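Local coordinates for 11R-lipoxygenase (Gersemia fruticosa, PDB 3VF1), which probably catalyses the iron-dependent addition of molecular oxygen to polyunsaturated fatty acids, as a calcium-regulated lipoxygenase, at residues A[315-320]-A[461-466]. Numbering follows the deposited sequence.
Sequences EGIPTM and MQKHYR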
loop_
_atom_site.group_PDB
_atom_site.type_symbol
_atom_site.label_atom_id
_atom_site.label_comp_id
_atom_site.label_asym_id
_atom_site.label_seq_id
_atom_site.Cartn_x
_atom_site.Cartn_y
_atom_site.Cartn_z
ATOM N N GLU A 315 -14.042 -20.934 -1.503
ATOM C CA GLU A 315 -15.151 -21.823 -1.196
ATOM C C GLU A 315 -16.127 -21.144 -0.239
ATOM O O GLU A 315 -15.743 -20.712 0.846
ATOM C CB GLU A 315 -14.625 -23.121 -0.584
ATOM C CG GLU A 315 -15.523 -24.326 -0.805
ATOM C CD GLU A 315 -14.823 -25.635 -0.491
ATOM O OE1 GLU A 315 -13.777 -25.601 0.194
ATOM O OE2 GLU A 315 -15.313 -26.696 -0.937
ATOM N N GLY A 316 -17.388 -21.047 -0.651
ATOM C CA GLY A 316 -18.418 -20.448 0.178
ATOM C C GLY A 316 -18.675 -18.983 -0.131
ATOM O O GLY A 316 -19.632 -18.398 0.373
ATOM N N ILE A 317 -17.822 -18.386 -0.957
ATOM C CA ILE A 317 -17.979 -16.984 -1.328
ATOM C C ILE A 317 -18.988 -16.848 -2.468
ATOM O O ILE A 317 -18.778 -17.389 -3.555
ATOM C CB ILE A 317 -16.640 -16.364 -1.765
ATOM C CG1 ILE A 317 -15.566 -16.607 -0.700
ATOM C CG2 ILE A 317 -16.804 -14.875 -2.036
ATOM C CD1 ILE A 317 -15.908 -16.039 0.663
ATOM N N PRO A 318 -20.091 -16.122 -2.222
ATOM C CA PRO A 318 -21.143 -15.964 -3.231
ATOM C C PRO A 318 -20.756 -15.006 -4.352
ATOM O O PRO A 318 -20.032 -14.039 -4.120
ATOM C CB PRO A 318 -22.307 -15.383 -2.426
ATOM C CG PRO A 318 -21.650 -14.629 -1.330
ATOM C CD PRO A 318 -20.423 -15.421 -0.970
ATOM N N THR A 319 -21.244 -15.281 -5.557
ATOM C CA THR A 319 -21.005 -14.413 -6.702
ATOM C C THR A 319 -22.287 -13.668 -7.051
ATOM O O THR A 319 -23.376 -14.076 -6.652
ATOM C CB THR A 319 -20.539 -15.219 -7.922
ATOM O OG1 THR A 319 -21.478 -16.268 -8.188
ATOM C CG2 THR A 319 -19.164 -15.822 -7.670
ATOM N N MET A 320 -22.156 -12.574 -7.794
ATOM C CA MET A 320 -23.307 -11.738 -8.107
ATOM C C MET A 320 -24.391 -12.543 -8.807
ATOM O O MET A 320 -24.123 -13.270 -9.765
ATOM C CB MET A 320 -22.900 -10.552 -8.981
ATOM C CG MET A 320 -24.034 -9.565 -9.212
ATOM S SD MET A 320 -23.469 -7.950 -9.770
ATOM C CE MET A 320 -22.630 -7.370 -8.301
ATOM N N MET A 461 -12.464 -10.866 2.301
ATOM C CA MET A 461 -11.504 -10.192 3.166
ATOM C C MET A 461 -11.652 -10.677 4.601
ATOM O O MET A 461 -10.666 -10.990 5.267
ATOM C CB MET A 461 -11.706 -8.679 3.109
ATOM C CG MET A 461 -11.359 -8.063 1.767
ATOM S SD MET A 461 -11.113 -6.284 1.866
ATOM C CE MET A 461 -12.745 -5.739 2.369
ATOM N N GLN A 462 -12.893 -10.737 5.069
ATOM C CA GLN A 462 -13.180 -11.181 6.425
ATOM C C GLN A 462 -12.682 -12.601 6.646
ATOM O O GLN A 462 -12.208 -12.944 7.728
ATOM C CB GLN A 462 -14.680 -11.111 6.698
ATOM C CG GLN A 462 -15.237 -9.698 6.714
ATOM C CD GLN A 462 -16.742 -9.665 6.880
ATOM O OE1 GLN A 462 -17.460 -10.467 6.282
ATOM N NE2 GLN A 462 -17.227 -8.739 7.701
ATOM N N LYS A 463 -12.789 -13.428 5.611
ATOM C CA LYS A 463 -12.397 -14.826 5.717
ATOM C C LYS A 463 -10.886 -14.967 5.865
ATOM O O LYS A 463 -10.408 -15.830 6.602
ATOM C CB LYS A 463 -12.883 -15.611 4.498
ATOM C CG LYS A 463 -12.721 -17.114 4.637
ATOM C CD LYS A 463 -13.364 -17.858 3.478
ATOM C CE LYS A 463 -13.237 -19.363 3.648
ATOM N NZ LYS A 463 -13.802 -20.109 2.493
ATOM N N HIS A 464 -10.134 -14.119 5.169
ATOM C CA HIS A 464 -8.681 -14.143 5.273
ATOM C C HIS A 464 -8.221 -13.559 6.602
ATOM O O HIS A 464 -7.280 -14.062 7.216
ATOM C CB HIS A 464 -8.031 -13.366 4.125
ATOM C CG HIS A 464 -6.533 -13.389 4.160
ATOM N ND1 HIS A 464 -5.793 -14.422 3.625
ATOM C CD2 HIS A 464 -5.640 -12.519 4.684
ATOM C CE1 HIS A 464 -4.508 -14.181 3.810
ATOM N NE2 HIS A 464 -4.387 -13.032 4.451
ATOM N N TYR A 465 -8.885 -12.494 7.041
ATOM C CA TYR A 465 -8.504 -11.818 8.274
ATOM C C TYR A 465 -8.648 -12.740 9.479
ATOM O O TYR A 465 -7.786 -12.770 10.351
ATOM C CB TYR A 465 -9.343 -10.556 8.485
ATOM C CG TYR A 465 -8.925 -9.765 9.703
ATOM C CD1 TYR A 465 -7.825 -8.917 9.662
ATOM C CD2 TYR A 465 -9.623 -9.871 10.897
ATOM C CE1 TYR A 465 -7.436 -8.198 10.774
ATOM C CE2 TYR A 465 -9.241 -9.154 12.014
ATOM C CZ TYR A 465 -8.148 -8.320 11.945
ATOM O OH TYR A 465 -7.764 -7.604 13.055
ATOM N N ARG A 466 -9.741 -13.494 9.525
ATOM C CA ARG A 466 -9.989 -14.407 10.636
ATOM C C ARG A 466 -8.801 -15.323 10.920
ATOM O O ARG A 466 -8.626 -15.779 12.048
ATOM C CB ARG A 466 -11.234 -15.257 10.370
ATOM C CG ARG A 466 -12.544 -14.546 10.662
ATOM C CD ARG A 466 -13.696 -15.530 10.790
ATOM N NE ARG A 466 -14.039 -16.168 9.521
ATOM C CZ ARG A 466 -14.854 -15.642 8.609
ATOM N NH1 ARG A 466 -15.412 -14.453 8.809
ATOM N NH2 ARG A 466 -15.107 -16.304 7.488
#
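The side-chain nitrogen of Lys463 reaches the backbone of the loop across from it: it donates a hydrogen bond to the carbonyl of Ile313, and Glu315 O lies 2.6 Å from NZ. That Glu315 oxygen sits well towards the prolongation of the CE-NZ bond (CE-NZ-O about 152°), well off the tetrahedral direction in which an N-H would point. It takes the full length of the lysine to get there. CG is anti to the backbone N (chi1 -170°) and every later torsion is also close to 180°, which carries NZ over to a loop whose nearest CA, that of Ile317, is 9.2 Å from the CA of Lys463. Helix 456-465 belongs to the largely helical lipoxygenase domain; through Met461, His464 and Tyr465 it packs on the long helix 369-410, which supplies the iron ligands His392 and His397. Lys463 thus joins this layer to the irregular chain between strands 306-310 and 321-322, at the surface and away from the metal. Lower down the lysine, the methyl CD1 of Ile317 comes alongside the methylene CD at 4.2 Å, a light apolar touch. The carboxylate of Glu315 is directed away, yet OE1 remains 6.0 Å from NZ, near enough that its negative charge may favour the protonated amine without forming a salt bridge.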